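Local coordinates for protein glycerophosphoryl diester phosphodiesterase (Agrobacterium tumefaciens str. C58, PDB 3KS6) that belongs to the glycerophosphoryl diester phosphodiesterase family, folds as a TIM-type barrel and binds a magnesium ion, at residues F36-T41 against F102-K107. Numbering follows the deposited sequence.
Sequences FDLHPT and FRCEIK. With MG (magnesium ion), chain F.
The Phe36 ring presents its edge to a face of the Phe102 ring in a T-shaped stack, with planes 75° apart and centroids 4.8 Å apart. Phe36 CE1 and CZ do the touching, and CE1 lies 3.6 Å from Phe102 CG. Over one face of the Phe36 ring, toward the rim, lies Cys104 CA, a CH-pi contact. Leu38 CD2 sits at its edge, in the ring plane. Phe36 adopts chi1 59°, with CG between the backbone N and the carbonyl carbon, and this swings the ring across to the neighbouring strand. Cys104 SG reaches the ring obliquely and also meets Leu38 CD1 at 3.5 Å. Helices 88-95 and 118-128 pack against this apolar face.

Asp37 and Glu105 point to the other face of the sheet, side by side, with carboxylate planes 81° apart. Asp37 OD1 and Glu105 OE1 lie 2.8 Å apart because both bind magnesium, at 2.1 and 2.0 Å respectively. Water 1 also binds the metal and donates to Asp37 OD2. Lys107 CB meets His39 CE1 obliquely. His39 ND1 is hydrogen-bonded to Tyr115 OH, and His39 NE2 and Lys107 NZ both to His50 O.

The strands are parallel. Glu105 N donates to Phe36 O at 2.8 Å, and Phe36 N to Arg103 O. Beyond them the strands diverge: the bond from Leu38 N to Glu105 O is weak, and water 2 bridges Leu38 O and Lys107 N. Glu35 completes the protein's share of this acidic magnesium site, carried on adjacent parallel strands of a TIM-type barrel.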
loop_
_atom_site.group_PDB
_atom_site.type_symbol
_atom_site.label_atom_id
_atom_site.label_comp_id
_atom_site.label_asym_id
_atom_site.label_seq_id
_atom_site.Cartn_x
_atom_site.Cartn_y
_atom_site.Cartn_z
ATOM N N PHE A 36 -3.577 0.816 -1.124
ATOM C CA PHE A 36 -4.622 1.229 -0.204
ATOM C C PHE A 36 -4.593 0.359 1.044
ATOM O O PHE A 36 -4.017 -0.732 1.041
ATOM C CB PHE A 36 -5.998 1.128 -0.902
ATOM C CG PHE A 36 -6.305 -0.263 -1.383
ATOM C CD1 PHE A 36 -5.800 -0.697 -2.604
ATOM C CD2 PHE A 36 -7.020 -1.155 -0.589
ATOM C CE1 PHE A 36 -6.027 -1.959 -3.047
ATOM C CE2 PHE A 36 -7.261 -2.441 -1.027
ATOM C CZ PHE A 36 -6.782 -2.846 -2.278
ATOM N N ASP A 37 -5.229 0.870 2.096
ATOM C CA ASP A 37 -5.285 0.229 3.417
ATOM C C ASP A 37 -6.770 -0.045 3.712
ATOM O O ASP A 37 -7.643 0.630 3.201
ATOM C CB ASP A 37 -4.731 1.177 4.481
ATOM C CG ASP A 37 -3.528 1.969 3.999
ATOM O OD1 ASP A 37 -2.407 1.397 3.904
ATOM O OD2 ASP A 37 -3.699 3.173 3.704
ATOM N N LEU A 38 -7.041 -1.021 4.564
ATOM C CA LEU A 38 -8.413 -1.460 4.817
ATOM C C LEU A 38 -8.652 -1.584 6.303
ATOM O O LEU A 38 -7.731 -1.948 7.037
ATOM C CB LEU A 38 -8.663 -2.838 4.149
ATOM C CG LEU A 38 -8.510 -3.001 2.617
ATOM C CD1 LEU A 38 -8.716 -4.492 2.175
ATOM C CD2 LEU A 38 -9.470 -2.078 1.894
ATOM N N HIS A 39 -9.891 -1.313 6.735
ATOM C CA HIS A 39 -10.338 -1.491 8.130
ATOM C C HIS A 39 -11.746 -2.078 8.194
ATOM O O HIS A 39 -12.576 -1.817 7.311
ATOM C CB HIS A 39 -10.338 -0.142 8.858
ATOM C CG HIS A 39 -8.983 0.479 8.965
ATOM N ND1 HIS A 39 -8.118 0.209 10.003
ATOM C CD2 HIS A 39 -8.324 1.301 8.121
ATOM C CE1 HIS A 39 -6.993 0.872 9.803
ATOM N NE2 HIS A 39 -7.093 1.538 8.666
ATOM N N PRO A 40 -12.027 -2.894 9.215
ATOM C CA PRO A 40 -13.379 -3.398 9.381
ATOM C C PRO A 40 -14.274 -2.396 10.074
ATOM O O PRO A 40 -13.773 -1.610 10.868
ATOM C CB PRO A 40 -13.170 -4.612 10.277
ATOM C CG PRO A 40 -11.980 -4.248 11.112
ATOM C CD PRO A 40 -11.120 -3.402 10.251
ATOM N N THR A 41 -15.577 -2.417 9.770
ATOM C CA THR A 41 -16.574 -1.663 10.529
ATOM C C THR A 41 -17.174 -2.559 11.615
ATOM O O THR A 41 -16.859 -3.755 11.693
ATOM C CB THR A 41 -17.704 -1.157 9.653
ATOM O OG1 THR A 41 -18.450 -2.289 9.174
ATOM C CG2 THR A 41 -17.133 -0.298 8.488
ATOM N N PHE A 102 -3.701 -4.478 -7.494
ATOM C CA PHE A 102 -3.862 -4.013 -6.123
ATOM C C PHE A 102 -2.629 -4.302 -5.284
ATOM O O PHE A 102 -2.048 -5.395 -5.396
ATOM C CB PHE A 102 -5.016 -4.774 -5.446
ATOM C CG PHE A 102 -6.433 -4.265 -5.739
ATOM C CD1 PHE A 102 -6.704 -3.132 -6.473
ATOM C CD2 PHE A 102 -7.505 -4.908 -5.123
ATOM C CE1 PHE A 102 -8.008 -2.682 -6.651
ATOM C CE2 PHE A 102 -8.817 -4.436 -5.302
ATOM C CZ PHE A 102 -9.043 -3.324 -6.082
ATOM N N ARG A 103 -2.281 -3.340 -4.424
ATOM C CA ARG A 103 -1.312 -3.501 -3.350
ATOM C C ARG A 103 -2.122 -3.152 -2.067
ATOM O O ARG A 103 -2.415 -1.986 -1.771
ATOM C CB ARG A 103 -0.081 -2.603 -3.556
ATOM C CG ARG A 103 0.914 -2.567 -2.369
ATOM C CD ARG A 103 1.929 -1.532 -2.635
ATOM N NE ARG A 103 2.783 -1.178 -1.506
ATOM C CZ ARG A 103 4.108 -1.272 -1.487
ATOM N NH1 ARG A 103 4.815 -1.679 -2.551
ATOM N NH2 ARG A 103 4.743 -0.850 -0.409
ATOM N N CYS A 104 -2.522 -4.186 -1.365
ATOM C CA CYS A 104 -3.428 -4.076 -0.234
ATOM C C CYS A 104 -2.676 -4.113 1.094
ATOM O O CYS A 104 -2.027 -5.105 1.378
ATOM C CB CYS A 104 -4.410 -5.263 -0.317
ATOM S SG CYS A 104 -5.573 -5.370 1.050
ATOM N N GLU A 105 -2.803 -3.087 1.926
ATOM C CA GLU A 105 -2.113 -3.086 3.232
ATOM C C GLU A 105 -3.056 -3.445 4.353
ATOM O O GLU A 105 -4.137 -2.876 4.459
ATOM C CB GLU A 105 -1.449 -1.728 3.531
ATOM C CG GLU A 105 -0.498 -1.812 4.723
ATOM C CD GLU A 105 0.158 -0.495 5.077
ATOM O OE1 GLU A 105 0.238 0.417 4.205
ATOM O OE2 GLU A 105 0.542 -0.360 6.270
ATOM N N ILE A 106 -2.623 -4.380 5.176
ATOM C CA ILE A 106 -3.330 -4.833 6.381
ATOM C C ILE A 106 -2.791 -4.042 7.574
ATOM O O ILE A 106 -1.612 -4.193 7.974
ATOM C CB ILE A 106 -3.073 -6.329 6.620
ATOM C CG1 ILE A 106 -3.504 -7.147 5.409
ATOM C CG2 ILE A 106 -3.843 -6.826 7.881
ATOM C CD1 ILE A 106 -5.012 -6.950 5.062
ATOM N N LYS A 107 -3.658 -3.177 8.103
ATOM C CA LYS A 107 -3.377 -2.276 9.216
ATOM C C LYS A 107 -3.990 -2.812 10.513
ATOM O O LYS A 107 -5.018 -3.509 10.483
ATOM C CB LYS A 107 -4.019 -0.898 8.950
ATOM C CG LYS A 107 -3.413 -0.064 7.826
ATOM C CD LYS A 107 -2.159 0.686 8.261
ATOM C CE LYS A 107 -2.383 2.178 8.607
ATOM N NZ LYS A 107 -3.190 2.497 9.832
HETATM MG MG MG F . -0.555 1.999 3.195
HETATM O O HOH W 1 -1.469 3.741 2.400
HETATM O O HOH W 2 -6.049 -3.744 7.918
HETATM O O HOH W 3 -0.143 3.090 4.929
#